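Local coordinates for 5-Carboxyvanillate Decarboxylase (Novosphingobium aromaticivorans, PDB 4QRN), which probably catalyses the metal-dependent, non-oxidative removal of a carboxylate group from 5-carboxyvanillate to give vanillate, at residues 131-136 against 162-167; 153-158 against 181-186; 39-44 against 208-213; 51-56 against 112-117. One frame throughout, in Å; residues are numbered along the deposited sequence.

Interaction 1. Residues 131-136 against 162-167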
loop_
_atom_site.group_PDB
_atom_site.type_symbol
_atom_site.label_atom_id
_atom_site.label_comp_id
_atom_site.label_asym_id
_atom_site.label_seq_id
_atom_site.Cartn_x
_atom_site.Cartn_y
_atom_site.Cartn_z
ATOM N N ARG A 131 15.295 24.413 18.662
ATOM C CA ARG A 131 16.091 25.220 17.754
ATOM C C ARG A 131 15.538 25.188 16.327
ATOM O O ARG A 131 15.479 26.227 15.662
ATOM C CB ARG A 131 17.564 24.782 17.798
ATOM C CG ARG A 131 18.239 25.170 19.116
ATOM C CD ARG A 131 19.466 24.341 19.371
ATOM N NE ARG A 131 20.567 24.649 18.468
ATOM C CZ ARG A 131 21.446 25.640 18.635
ATOM N NH1 ARG A 131 21.354 26.472 19.668
ATOM N NH2 ARG A 131 22.420 25.803 17.745
ATOM N N ALA A 132 15.110 24.018 15.860
ATOM C CA ALA A 132 14.559 23.923 14.513
ATOM C C ALA A 132 13.257 24.717 14.425
ATOM O O ALA A 132 12.992 25.359 13.413
ATOM C CB ALA A 132 14.305 22.462 14.130
ATOM N N ASN A 133 12.429 24.649 15.469
ATOM C CA ASN A 133 11.189 25.397 15.478
ATOM C C ASN A 133 11.464 26.899 15.486
ATOM O O ASN A 133 10.815 27.667 14.767
ATOM C CB ASN A 133 10.338 24.968 16.670
ATOM C CG ASN A 133 9.681 23.617 16.449
ATOM O OD1 ASN A 133 9.480 23.197 15.304
ATOM N ND2 ASN A 133 9.322 22.952 17.523
ATOM N N ASP A 134 12.425 27.353 16.295
ATOM C CA ASP A 134 12.747 28.760 16.307
ATOM C C ASP A 134 13.328 29.216 14.955
ATOM O O ASP A 134 13.026 30.318 14.493
ATOM C CB ASP A 134 13.736 29.060 17.439
ATOM C CG ASP A 134 13.109 28.957 18.816
ATOM O OD1 ASP A 134 11.863 28.952 18.923
ATOM O OD2 ASP A 134 13.878 28.900 19.802
ATOM N N THR A 135 14.168 28.389 14.337
ATOM C CA THR A 135 14.726 28.707 13.032
ATOM C C THR A 135 13.617 28.856 11.986
ATOM O O THR A 135 13.607 29.809 11.199
ATOM C CB THR A 135 15.731 27.627 12.639
ATOM O OG1 THR A 135 16.846 27.701 13.534
ATOM C CG2 THR A 135 16.202 27.787 11.185
ATOM N N LEU A 136 12.673 27.924 11.995
ATOM C CA LEU A 136 11.533 28.002 11.076
ATOM C C LEU A 136 10.705 29.256 11.346
ATOM O O LEU A 136 10.299 29.959 10.409
ATOM C CB LEU A 136 10.685 26.750 11.235
ATOM C CG LEU A 136 9.406 26.707 10.391
ATOM C CD1 LEU A 136 9.695 26.898 8.901
ATOM C CD2 LEU A 136 8.679 25.411 10.660
ATOM N N ALA A 162 3.459 18.267 23.847
ATOM C CA ALA A 162 2.226 19.016 24.052
ATOM C C ALA A 162 2.531 20.489 24.338
ATOM O O ALA A 162 1.877 21.387 23.796
ATOM C CB ALA A 162 1.415 18.393 25.177
ATOM N N ARG A 163 3.518 20.751 25.195
ATOM C CA ARG A 163 3.919 22.137 25.443
ATOM C C ARG A 163 4.413 22.820 24.173
ATOM O O ARG A 163 4.141 24.013 23.970
ATOM C CB ARG A 163 4.995 22.230 26.544
ATOM C CG ARG A 163 4.480 21.752 27.888
ATOM C CD ARG A 163 5.439 22.023 29.043
ATOM N NE ARG A 163 6.768 21.403 28.948
ATOM C CZ ARG A 163 7.093 20.186 29.400
ATOM N NH1 ARG A 163 6.177 19.365 29.907
ATOM N NH2 ARG A 163 8.350 19.766 29.307
ATOM N N GLU A 164 5.112 22.077 23.319
ATOM C CA GLU A 164 5.665 22.644 22.095
ATOM C C GLU A 164 4.579 22.885 21.034
ATOM O O GLU A 164 4.695 23.826 20.237
ATOM C CB GLU A 164 6.788 21.743 21.570
ATOM C CG GLU A 164 7.657 22.402 20.486
ATOM C CD GLU A 164 8.613 23.487 21.003
ATOM O OE1 GLU A 164 8.509 23.943 22.174
ATOM O OE2 GLU A 164 9.496 23.896 20.206
ATOM N N ILE A 165 3.541 22.050 21.018
ATOM C CA ILE A 165 2.377 22.304 20.179
ATOM C C ILE A 165 1.753 23.650 20.588
ATOM O O ILE A 165 1.449 24.493 19.736
ATOM C CB ILE A 165 1.379 21.153 20.323
ATOM C CG1 ILE A 165 1.936 19.906 19.613
ATOM C CG2 ILE A 165 -0.002 21.530 19.771
ATOM C CD1 ILE A 165 1.256 18.624 20.032
ATOM N N HIS A 166 1.592 23.871 21.888
ATOM C CA HIS A 166 1.076 25.149 22.358
ATOM C C HIS A 166 2.005 26.303 22.036
ATOM O O HIS A 166 1.549 27.355 21.605
ATOM C CB HIS A 166 0.784 25.054 23.850
ATOM C CG HIS A 166 -0.555 24.451 24.126
ATOM N ND1 HIS A 166 -1.721 25.191 24.060
ATOM C CD2 HIS A 166 -0.920 23.189 24.459
ATOM C CE1 HIS A 166 -2.747 24.408 24.336
ATOM N NE2 HIS A 166 -2.291 23.189 24.580
ATOM N N ARG A 167 3.307 26.123 22.232
ATOM C CA ARG A 167 4.246 27.205 21.956
ATOM C C ARG A 167 4.222 27.561 20.471
ATOM O O ARG A 167 4.226 28.730 20.099
ATOM C CB ARG A 167 5.654 26.830 22.404
ATOM C CG ARG A 167 6.609 28.003 22.350
ATOM C CD ARG A 167 7.998 27.633 22.844
ATOM N NE ARG A 167 8.789 26.863 21.880
ATOM C CZ ARG A 167 9.698 27.372 21.042
ATOM N NH1 ARG A 167 10.374 26.555 20.253
ATOM N NH2 ARG A 167 9.914 28.691 20.971
#
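N133 and E164 reach toward each other from two nearly parallel helix segments, whose axes lie 12.0 Å apart at 10°. The tight part of the contact is buried: N133 ND2 donates to E164 OE2 over 2.8 Å in an almost straight bond (168°), lying in the amide plane and using the anti lone pair of the oxygen. The same ND2 also bonds T152 O, which fixes the amide from a second direction. Because E164 bends at chi2 (73°), its carboxylate turns to R167 of its own helix. There R167 NE meets E164 OE1 at 2.9 Å and R167 NH1 meets E164 OE2 at 2.8 Å, a side-on grip that leaves OE2 with two donors. The far end of the guanidinium takes D134 in the looser, partly solvent-facing part: R167 NH2 lies 2.8 Å from D134 OD1 on its syn lone pair, while R167 NH1 comes to that oxygen at 3.1 Å from above the carboxylate plane. One arginine thus links two acids in a salt-bridge network between helices 122-142 and 158-170. T130, on the former helix, touches both E164 and R167, and I165 turns instead to A199 and V203 of helix 194-203.

Interaction 2. Residues 153-158 against 181-186. With ACT (acetate ion), chain L.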
loop_
_atom_site.group_PDB
_atom_site.type_symbol
_atom_site.label_atom_id
_atom_site.label_comp_id
_atom_site.label_asym_id
_atom_site.label_seq_id
_atom_site.Cartn_x
_atom_site.Cartn_y
_atom_site.Cartn_z
ATOM N N VAL A 153 8.162 17.983 16.744
ATOM C CA VAL A 153 8.105 17.617 18.150
ATOM C C VAL A 153 8.975 16.377 18.412
ATOM O O VAL A 153 9.679 15.886 17.534
ATOM C CB VAL A 153 6.639 17.455 18.667
ATOM C CG1 VAL A 153 5.869 18.771 18.519
ATOM C CG2 VAL A 153 5.903 16.302 17.976
ATOM N N ALA A 154 8.938 15.913 19.663
ATOM C CA ALA A 154 9.759 14.797 20.115
ATOM C C ALA A 154 8.848 13.849 20.871
ATOM O O ALA A 154 8.753 13.922 22.087
ATOM C CB ALA A 154 10.915 15.301 21.003
ATOM N N PRO A 155 8.136 12.960 20.160
ATOM C CA PRO A 155 7.113 12.131 20.811
ATOM C C PRO A 155 7.684 11.201 21.854
ATOM O O PRO A 155 6.920 10.671 22.660
ATOM C CB PRO A 155 6.474 11.375 19.645
ATOM C CG PRO A 155 6.717 12.271 18.458
ATOM C CD PRO A 155 8.109 12.782 18.692
ATOM N N GLN A 156 8.999 11.004 21.859
ATOM C CA GLN A 156 9.645 10.338 22.986
ATOM C C GLN A 156 9.283 10.987 24.316
ATOM O O GLN A 156 9.331 10.337 25.367
ATOM C CB GLN A 156 11.179 10.474 22.942
ATOM C CG GLN A 156 11.931 10.084 21.706
ATOM C CD GLN A 156 12.163 11.253 20.759
ATOM O OE1 GLN A 156 11.217 11.915 20.336
ATOM N NE2 GLN A 156 13.427 11.494 20.397
ATOM N N ASP A 157 8.951 12.286 24.279
ATOM C CA ASP A 157 8.470 13.050 25.438
ATOM C C ASP A 157 7.120 13.694 25.070
ATOM O O ASP A 157 7.059 14.835 24.587
ATOM C CB ASP A 157 9.489 14.120 25.842
ATOM C CG ASP A 157 9.129 14.827 27.136
ATOM O OD1 ASP A 157 7.953 14.768 27.555
ATOM O OD2 ASP A 157 10.038 15.460 27.720
ATOM N N PRO A 158 6.022 12.948 25.250
ATOM C CA PRO A 158 4.724 13.476 24.809
ATOM C C PRO A 158 4.288 14.720 25.561
ATOM O O PRO A 158 3.623 15.565 24.971
ATOM C CB PRO A 158 3.746 12.309 25.038
ATOM C CG PRO A 158 4.585 11.115 25.094
ATOM C CD PRO A 158 5.934 11.538 25.653
ATOM N N SER A 181 5.835 9.913 11.219
ATOM C CA SER A 181 5.361 8.577 11.508
ATOM C C SER A 181 5.969 8.046 12.806
ATOM O O SER A 181 5.895 8.751 13.811
ATOM C CB SER A 181 5.484 7.661 10.286
ATOM O OG SER A 181 4.551 6.621 10.411
ATOM N N HIS A 182 6.443 6.795 12.846
ATOM C CA HIS A 182 6.799 6.177 14.125
ATOM C C HIS A 182 7.913 6.940 14.855
ATOM O O HIS A 182 8.717 7.659 14.260
ATOM C CB HIS A 182 7.246 4.711 13.919
ATOM C CG HIS A 182 8.593 4.575 13.294
ATOM N ND1 HIS A 182 9.749 4.404 14.032
ATOM C CD2 HIS A 182 8.960 4.594 11.987
ATOM C CE1 HIS A 182 10.775 4.332 13.195
ATOM N NE2 HIS A 182 10.323 4.436 11.950
ATOM N N THR A 183 7.947 6.745 16.173
ATOM C CA THR A 183 9.071 7.209 16.966
ATOM C C THR A 183 9.731 5.991 17.571
ATOM O O THR A 183 9.154 5.320 18.442
ATOM C CB THR A 183 8.626 8.232 18.050
ATOM O OG1 THR A 183 8.208 9.428 17.392
ATOM C CG2 THR A 183 9.767 8.580 19.010
ATOM N N GLN A 184 10.909 5.669 17.047
ATOM C CA GLN A 184 11.685 4.534 17.558
ATOM C C GLN A 184 10.835 3.256 17.622
ATOM O O GLN A 184 10.902 2.482 18.577
ATOM C CB GLN A 184 12.338 4.900 18.892
ATOM C CG GLN A 184 13.354 6.005 18.667
ATOM C CD GLN A 184 13.935 6.553 19.944
ATOM O OE1 GLN A 184 14.367 5.795 20.806
ATOM N NE2 GLN A 184 13.945 7.874 20.080
ATOM N N GLY A 185 10.061 3.037 16.570
ATOM C CA GLY A 185 9.296 1.816 16.432
ATOM C C GLY A 185 7.952 1.807 17.141
ATOM O O GLY A 185 7.253 0.781 17.113
ATOM N N ARG A 186 7.584 2.929 17.759
ATOM C CA ARG A 186 6.315 3.060 18.479
ATOM C C ARG A 186 5.376 3.965 17.700
ATOM O O ARG A 186 5.800 4.975 17.118
ATOM C CB ARG A 186 6.532 3.648 19.881
ATOM C CG ARG A 186 7.464 2.820 20.728
ATOM C CD ARG A 186 7.679 3.485 22.075
ATOM N NE ARG A 186 6.474 3.390 22.880
ATOM C CZ ARG A 186 6.377 3.870 24.109
ATOM N NH1 ARG A 186 7.403 4.520 24.644
ATOM N NH2 ARG A 186 5.256 3.704 24.794
HETATM C C ACT L . 10.419 5.719 23.156
HETATM O O ACT L . 9.255 5.878 23.592
HETATM O OXT ACT L . 10.811 4.535 22.992
HETATM C CH3 ACT L . 11.309 6.887 22.857
#
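T183 sets its two branches against P155 and Q156 through chi1 -68°: OG1 stands beside the backbone N and CG2 anti to it. OG1 lies 3.4 Å from both P155 CB and P155 CG, so the hydroxyl oxygen lies against the CB-CG side of the proline, while CG2 packs 3.8 Å from Q156 CG. Q156, modelled in two conformers, bends at chi2 (93°) in the one described here, and its CG then sits 3.4 Å from Q184 NE2. The two glutamine amides are turned 77° apart and do not bond each other. The NE2 atoms find carbonyl acceptors in the 112-117 loop and its continuation: Q156 NE2 bonds V116 O and L119 O, and Q184 NE2 bonds Q117 O. An acetate, probably from the crystallisation liquor, lies beside the pair with its CH3 3.5 Å from Q156 CG. Its link to R186 NH1 is modelled too short to carry much weight. Both backbones turn here. A154-D157 is a type I turn, and T183-R186 a type I' turn in which T183 and R186 bond each other's backbone in both directions. D157 N-caps helix 158-170 through W160 N. The contact thus joins the loops that follow strands 147-149 and 177-179, consecutive strands of the barrel, and V153 packs on I177 and I179 of the second.

Interaction 3. Residues 39-44 against 208-213. With MN (manganese (II) ion), chain E; 1DF (4-hydroxy-3-methoxy-5-nitrobenzoic acid), chain F.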
loop_
_atom_site.group_PDB
_atom_site.type_symbol
_atom_site.label_atom_id
_atom_site.label_comp_id
_atom_site.label_asym_id
_atom_site.label_seq_id
_atom_site.Cartn_x
_atom_site.Cartn_y
_atom_site.Cartn_z
ATOM N N ALA A 39 1.607 25.132 -1.675
ATOM C CA ALA A 39 2.202 23.808 -1.607
ATOM C C ALA A 39 2.246 23.364 -0.143
ATOM O O ALA A 39 2.864 24.024 0.679
ATOM C CB ALA A 39 3.594 23.854 -2.206
ATOM N N THR A 40 1.583 22.248 0.167
ATOM C CA THR A 40 1.317 21.889 1.554
ATOM C C THR A 40 2.183 20.776 2.166
ATOM O O THR A 40 1.867 20.349 3.280
ATOM C CB THR A 40 -0.155 21.513 1.726
ATOM O OG1 THR A 40 -0.471 20.389 0.891
ATOM C CG2 THR A 40 -1.079 22.683 1.396
ATOM N N GLU A 41 3.279 20.352 1.516
ATOM C CA GLU A 41 4.153 19.352 2.129
ATOM C C GLU A 41 5.614 19.598 1.738
ATOM O O GLU A 41 6.228 18.814 1.023
ATOM C CB GLU A 41 3.754 17.919 1.781
ATOM C CG GLU A 41 4.442 16.889 2.719
ATOM C CD GLU A 41 4.425 15.478 2.168
ATOM O OE1 GLU A 41 3.327 14.922 2.019
ATOM O OE2 GLU A 41 5.506 14.895 1.878
ATOM N N GLU A 42 6.182 20.686 2.238
ATOM C CA GLU A 42 7.469 21.200 1.752
ATOM C C GLU A 42 8.487 21.090 2.878
ATOM O O GLU A 42 8.181 21.364 4.030
ATOM C CB GLU A 42 7.269 22.635 1.257
ATOM C CG GLU A 42 5.979 22.789 0.421
ATOM C CD GLU A 42 5.889 21.793 -0.733
ATOM O OE1 GLU A 42 6.860 21.722 -1.515
ATOM O OE2 GLU A 42 4.850 21.057 -0.846
ATOM N N ALA A 43 9.695 20.640 2.545
ATOM C CA ALA A 43 10.648 20.212 3.557
ATOM C C ALA A 43 11.854 21.149 3.686
ATOM O O ALA A 43 12.317 21.743 2.691
ATOM C CB ALA A 43 11.155 18.823 3.213
ATOM N N PHE A 44 12.404 21.212 4.904
ATOM C CA PHE A 44 13.705 21.849 5.126
ATOM C C PHE A 44 14.477 21.018 6.139
ATOM O O PHE A 44 13.915 20.141 6.807
ATOM C CB PHE A 44 13.569 23.301 5.612
ATOM C CG PHE A 44 13.098 23.409 7.023
ATOM C CD1 PHE A 44 11.732 23.356 7.298
ATOM C CD2 PHE A 44 13.992 23.537 8.075
ATOM C CE1 PHE A 44 11.244 23.397 8.581
ATOM C CE2 PHE A 44 13.501 23.587 9.412
ATOM C CZ PHE A 44 12.122 23.521 9.648
ATOM N N TYR A 208 -0.125 16.563 10.646
ATOM C CA TYR A 208 0.298 15.951 9.381
ATOM C C TYR A 208 1.181 14.748 9.741
ATOM O O TYR A 208 2.235 14.923 10.371
ATOM C CB TYR A 208 1.065 16.991 8.552
ATOM C CG TYR A 208 1.108 16.705 7.053
ATOM C CD1 TYR A 208 1.757 15.588 6.530
ATOM C CD2 TYR A 208 0.484 17.557 6.155
ATOM C CE1 TYR A 208 1.782 15.340 5.152
ATOM C CE2 TYR A 208 0.529 17.336 4.786
ATOM C CZ TYR A 208 1.184 16.231 4.290
ATOM O OH TYR A 208 1.204 16.023 2.930
ATOM N N ILE A 209 0.741 13.536 9.392
ATOM C CA ILE A 209 1.595 12.362 9.593
ATOM C C ILE A 209 2.341 12.159 8.288
ATOM O O ILE A 209 1.773 11.720 7.285
ATOM C CB ILE A 209 0.839 11.105 10.012
ATOM C CG1 ILE A 209 0.078 11.357 11.306
ATOM C CG2 ILE A 209 1.859 9.964 10.220
ATOM C CD1 ILE A 209 -0.722 10.165 11.816
ATOM N N HIS A 210 3.609 12.556 8.300
ATOM C CA HIS A 210 4.490 12.446 7.153
ATOM C C HIS A 210 5.223 11.104 7.215
ATOM O O HIS A 210 5.450 10.576 8.307
ATOM C CB HIS A 210 5.511 13.584 7.241
ATOM C CG HIS A 210 6.396 13.692 6.040
ATOM N ND1 HIS A 210 7.517 12.918 5.872
ATOM C CD2 HIS A 210 6.302 14.473 4.935
ATOM C CE1 HIS A 210 8.065 13.210 4.697
ATOM N NE2 HIS A 210 7.363 14.170 4.117
ATOM N N PRO A 211 5.654 10.548 6.071
ATOM C CA PRO A 211 6.354 9.266 6.148
ATOM C C PRO A 211 7.696 9.344 6.859
ATOM O O PRO A 211 8.335 10.389 7.040
ATOM C CB PRO A 211 6.579 8.897 4.679
ATOM C CG PRO A 211 5.497 9.594 3.921
ATOM C CD PRO A 211 5.312 10.912 4.679
ATOM N N ALA A 212 8.141 8.150 7.218
ATOM C CA ALA A 212 9.497 7.858 7.627
ATOM C C ALA A 212 9.804 6.479 7.099
ATOM O O ALA A 212 8.914 5.705 6.738
ATOM C CB ALA A 212 9.645 7.899 9.154
ATOM N N THR A 213 11.084 6.143 7.089
ATOM C CA THR A 213 11.464 4.760 6.929
ATOM C C THR A 213 10.826 3.900 8.027
ATOM O O THR A 213 10.629 4.352 9.158
ATOM C CB THR A 213 12.996 4.590 6.990
ATOM O OG1 THR A 213 13.539 5.277 8.131
ATOM C CG2 THR A 213 13.646 5.138 5.736
HETATM MN MN MN E . 7.655 14.814 2.003
HETATM C C1 1DF F . 11.836 11.623 0.049
HETATM C CO1 1DF F . 10.534 11.860 -0.290
HETATM C CO2 1DF F . 12.294 12.001 1.331
HETATM C CM1 1DF F . 9.748 12.579 0.671
HETATM C CM2 1DF F . 11.541 12.811 2.156
HETATM O OM 1DF F . 11.955 13.245 3.383
HETATM C CZ 1DF F . 10.271 13.230 1.785
HETATM C CC 1DF F . 12.769 10.911 -0.859
HETATM C CV 1DF F . 13.123 12.633 3.931
HETATM O O1 1DF F . 12.571 11.023 -2.140
HETATM O O2 1DF F . 13.699 10.264 -0.367
HETATM O O3 1DF F . 9.606 14.125 2.455
HETATM N N 1DF F . 8.264 12.390 0.519
HETATM O O11 1DF F . 7.478 12.815 1.319
HETATM O O22 1DF F . 7.874 11.621 -0.403
HETATM O O HOH W 1 7.967 16.888 2.635
#
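E41 crosses Y208 at about a right angle and runs from its strand to the manganese ion. CG stands anti to the backbone N (chi1 -165°) and the chain continues extended. E41 CB, E41 CG and E41 CD each lie 3.4 Å from Y208 OH, and E41 CD is 3.3 Å from manganese. E41 OE1 then accepts from Y208 OH over 2.6 Å on its anti lone pair, and it is also bonded to S311 OG; with T309 OG1 bonded to Y208 OH, this second shell holds the carboxylate in its rotation. E41 OE2, at the tip, binds manganese at 2.2 Å. H210 NE2 binds the metal at 2.2 Å, and H210 ND1 donates to P211 O at 2.9 Å in the carbonyl plane, while P211 CD lies over one ring face, toward its rim. The inhibitor chelates manganese through 1DF O3 and 1DF O11, each 2.1 Å from the metal. Water 1, which also donates to E41 O, and D336 complete six ligands. This is the metal centre of an amidohydrolase barrel, with E41 near the end of the first strand, where many relatives carry an HxH motif, H210 just after the fifth and D336 after the eighth. Strand 38-44 is paired with strand 106-111, while I209 and P211 pack on helix 233-248 and E41 touches H263 of helix 263-266.

Interaction 4. Residues 51-56 against 112-117. With 1DF (4-hydroxy-3-methoxy-5-nitrobenzoic acid), chain F.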
loop_
_atom_site.group_PDB
_atom_site.type_symbol
_atom_site.label_atom_id
_atom_site.label_comp_id
_atom_site.label_asym_id
_atom_site.label_seq_id
_atom_site.Cartn_x
_atom_site.Cartn_y
_atom_site.Cartn_z
ATOM N N ASP A 51 23.883 16.541 11.015
ATOM C CA ASP A 51 25.125 16.101 11.646
ATOM C C ASP A 51 24.867 15.062 12.742
ATOM O O ASP A 51 25.673 14.152 12.924
ATOM C CB ASP A 51 25.871 17.292 12.241
ATOM C CG ASP A 51 26.513 18.169 11.197
ATOM O OD1 ASP A 51 26.599 17.762 10.022
ATOM O OD2 ASP A 51 26.928 19.283 11.574
ATOM N N VAL A 52 23.750 15.173 13.472
ATOM C CA VAL A 52 23.408 14.125 14.439
ATOM C C VAL A 52 23.126 12.807 13.717
ATOM O O VAL A 52 23.581 11.746 14.179
ATOM C CB VAL A 52 22.198 14.498 15.323
ATOM C CG1 VAL A 52 21.772 13.305 16.187
ATOM C CG2 VAL A 52 22.545 15.706 16.185
ATOM N N TYR A 53 22.420 12.843 12.587
ATOM C CA TYR A 53 22.213 11.601 11.855
ATOM C C TYR A 53 23.543 10.974 11.467
ATOM O O TYR A 53 23.739 9.763 11.590
ATOM C CB TYR A 53 21.408 11.853 10.589
ATOM C CG TYR A 53 20.009 12.430 10.770
ATOM C CD1 TYR A 53 19.324 12.380 11.997
ATOM C CD2 TYR A 53 19.383 13.027 9.694
ATOM C CE1 TYR A 53 18.044 12.902 12.127
ATOM C CE2 TYR A 53 18.106 13.543 9.801
ATOM C CZ TYR A 53 17.449 13.482 11.005
ATOM O OH TYR A 53 16.177 14.008 11.073
ATOM N N LEU A 54 24.477 11.787 10.979
ATOM C CA LEU A 54 25.785 11.252 10.602
ATOM C C LEU A 54 26.514 10.656 11.812
ATOM O O LEU A 54 27.159 9.614 11.706
ATOM C CB LEU A 54 26.634 12.338 9.933
ATOM C CG LEU A 54 26.181 12.716 8.514
ATOM C CD1 LEU A 54 26.907 13.967 8.027
ATOM C CD2 LEU A 54 26.371 11.574 7.513
ATOM N N ARG A 55 26.405 11.312 12.958
ATOM C CA ARG A 55 27.005 10.794 14.184
ATOM C C ARG A 55 26.416 9.432 14.545
ATOM O O ARG A 55 27.154 8.513 14.930
ATOM C CB ARG A 55 26.778 11.798 15.318
ATOM C CG ARG A 55 27.481 11.446 16.617
ATOM C CD ARG A 55 27.000 12.363 17.721
ATOM N NE ARG A 55 25.707 11.938 18.248
ATOM C CZ ARG A 55 24.782 12.759 18.731
ATOM N NH1 ARG A 55 24.938 14.074 18.690
ATOM N NH2 ARG A 55 23.662 12.269 19.241
ATOM N N MET A 56 25.095 9.297 14.434
ATOM C CA MET A 56 24.419 8.047 14.768
ATOM C C MET A 56 24.784 6.947 13.788
ATOM O O MET A 56 24.919 5.774 14.170
ATOM C CB MET A 56 22.897 8.266 14.755
ATOM C CG MET A 56 22.446 9.170 15.889
ATOM S SD MET A 56 20.665 9.517 15.871
ATOM C CE MET A 56 19.955 7.892 16.073
ATOM N N THR A 112 12.427 18.020 7.892
ATOM C CA THR A 112 12.366 16.817 7.102
ATOM C C THR A 112 12.480 15.555 7.947
ATOM O O THR A 112 13.163 15.499 8.985
ATOM C CB THR A 112 13.426 16.886 5.993
ATOM O OG1 THR A 112 13.199 15.853 5.041
ATOM C CG2 THR A 112 14.836 16.752 6.515
ATOM N N SER A 113 11.796 14.518 7.476
ATOM C CA SER A 113 11.753 13.247 8.179
ATOM C C SER A 113 13.151 12.647 8.322
ATOM O O SER A 113 13.927 12.657 7.372
ATOM C CB SER A 113 10.858 12.313 7.386
ATOM O OG SER A 113 10.791 11.049 8.000
ATOM N N PRO A 114 13.470 12.054 9.489
ATOM C CA PRO A 114 12.592 11.730 10.621
ATOM C C PRO A 114 12.600 12.761 11.746
ATOM O O PRO A 114 12.176 12.456 12.868
ATOM C CB PRO A 114 13.188 10.411 11.119
ATOM C CG PRO A 114 14.665 10.631 10.939
ATOM C CD PRO A 114 14.752 11.320 9.591
ATOM N N GLY A 115 13.078 13.973 11.475
ATOM C CA GLY A 115 13.126 14.978 12.523
ATOM C C GLY A 115 14.017 14.532 13.670
ATOM O O GLY A 115 15.065 13.902 13.456
ATOM N N VAL A 116 13.613 14.837 14.902
ATOM C CA VAL A 116 14.391 14.403 16.068
ATOM C C VAL A 116 13.846 13.128 16.688
ATOM O O VAL A 116 14.317 12.686 17.737
ATOM C CB VAL A 116 14.480 15.505 17.148
ATOM C CG1 VAL A 116 15.101 16.769 16.570
ATOM C CG2 VAL A 116 13.134 15.796 17.784
ATOM N N GLN A 117 12.858 12.525 16.036
ATOM C CA GLN A 117 12.207 11.345 16.578
ATOM C C GLN A 117 13.140 10.161 16.876
ATOM O O GLN A 117 12.930 9.464 17.860
ATOM C CB GLN A 117 11.026 10.936 15.682
ATOM C CG GLN A 117 10.028 12.094 15.586
ATOM C CD GLN A 117 8.866 11.883 14.666
ATOM O OE1 GLN A 117 8.400 12.862 14.074
ATOM N NE2 GLN A 117 8.372 10.655 14.535
HETATM C C1 1DF F . 11.836 11.623 0.049
HETATM C CO1 1DF F . 10.534 11.860 -0.290
HETATM C CO2 1DF F . 12.294 12.001 1.331
HETATM C CM1 1DF F . 9.748 12.579 0.671
HETATM C CM2 1DF F . 11.541 12.811 2.156
HETATM O OM 1DF F . 11.955 13.245 3.383
HETATM C CZ 1DF F . 10.271 13.230 1.785
HETATM C CC 1DF F . 12.769 10.911 -0.859
HETATM C CV 1DF F . 13.123 12.633 3.931
HETATM O O1 1DF F . 12.571 11.023 -2.140
HETATM O O2 1DF F . 13.699 10.264 -0.367
HETATM O O3 1DF F . 9.606 14.125 2.455
HETATM N N 1DF F . 8.264 12.390 0.519
HETATM O O11 1DF F . 7.478 12.815 1.319
HETATM O O22 1DF F . 7.874 11.621 -0.403
HETATM O O HOH W 2 15.474 16.550 10.142
#
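The Y53 ring presents its hydroxyl edge to G115, whose O lies in the ring plane, while P114 CD approaches the ring obliquely and the W70 ring meets it at an angle. Y53 OH donates to G115 O over 2.6 Å, reaching it at a C=O angle of 119° and tilted 18° from the carbonyl plane. The hydroxyl is used again as an acceptor: water 2 donates to Y53 OH and to T112 O, each at 2.8 Å, and so bridges helix 47-59 to the start of the loop. P114 CD packs 3.4 Å from Y53 OH and 3.7 Å from Y53 CZ. Y53 sets CG beside its backbone N (chi1 -61°), sending the ring out from the helix to the loop. The loop follows the second strand of the barrel, at the end where the active site of an amidohydrolase lies. A cis peptide precedes P114, and P114-Q117 forms a type II' turn with G115 at positive phi. Just upstream, the chain lines the inhibitor pocket. T112 OG1 is bonded to Y339 OH and comes 3.3 Å from 1DF OM, and S113 O lies 3.5 Å from the methoxy carbon, 1DF CV. S113 OG bonds P211 O, and S113 O accepts from W70 NE1.

How the interactions relate
Interaction 3 is the core of the set, about 3 Å from the chain centre, and binds metal; interactions 1, 2 and 4 have centres 15 to 17 Å out. Interactions 3 and 4 are buried, interactions 1 and 2 only partly so. Interaction 4 shares the inhibitor with interaction 3, and T112 N bonds F44 O. Hydrogen bonds through loop 112-117 tie interaction 4 to interaction 2 as well, and H182 NE2 bonds T213 O of interaction 3. Interaction 1, away from the annotated sites, joins barrel helices by a salt bridge and an amide-carboxylate hydrogen bond, where interaction 2 meets by van der Waals contact alone, without a direct polar bond, and interaction 4 relies on one hydroxyl. L136 still touches F44, and I165 reaches V153.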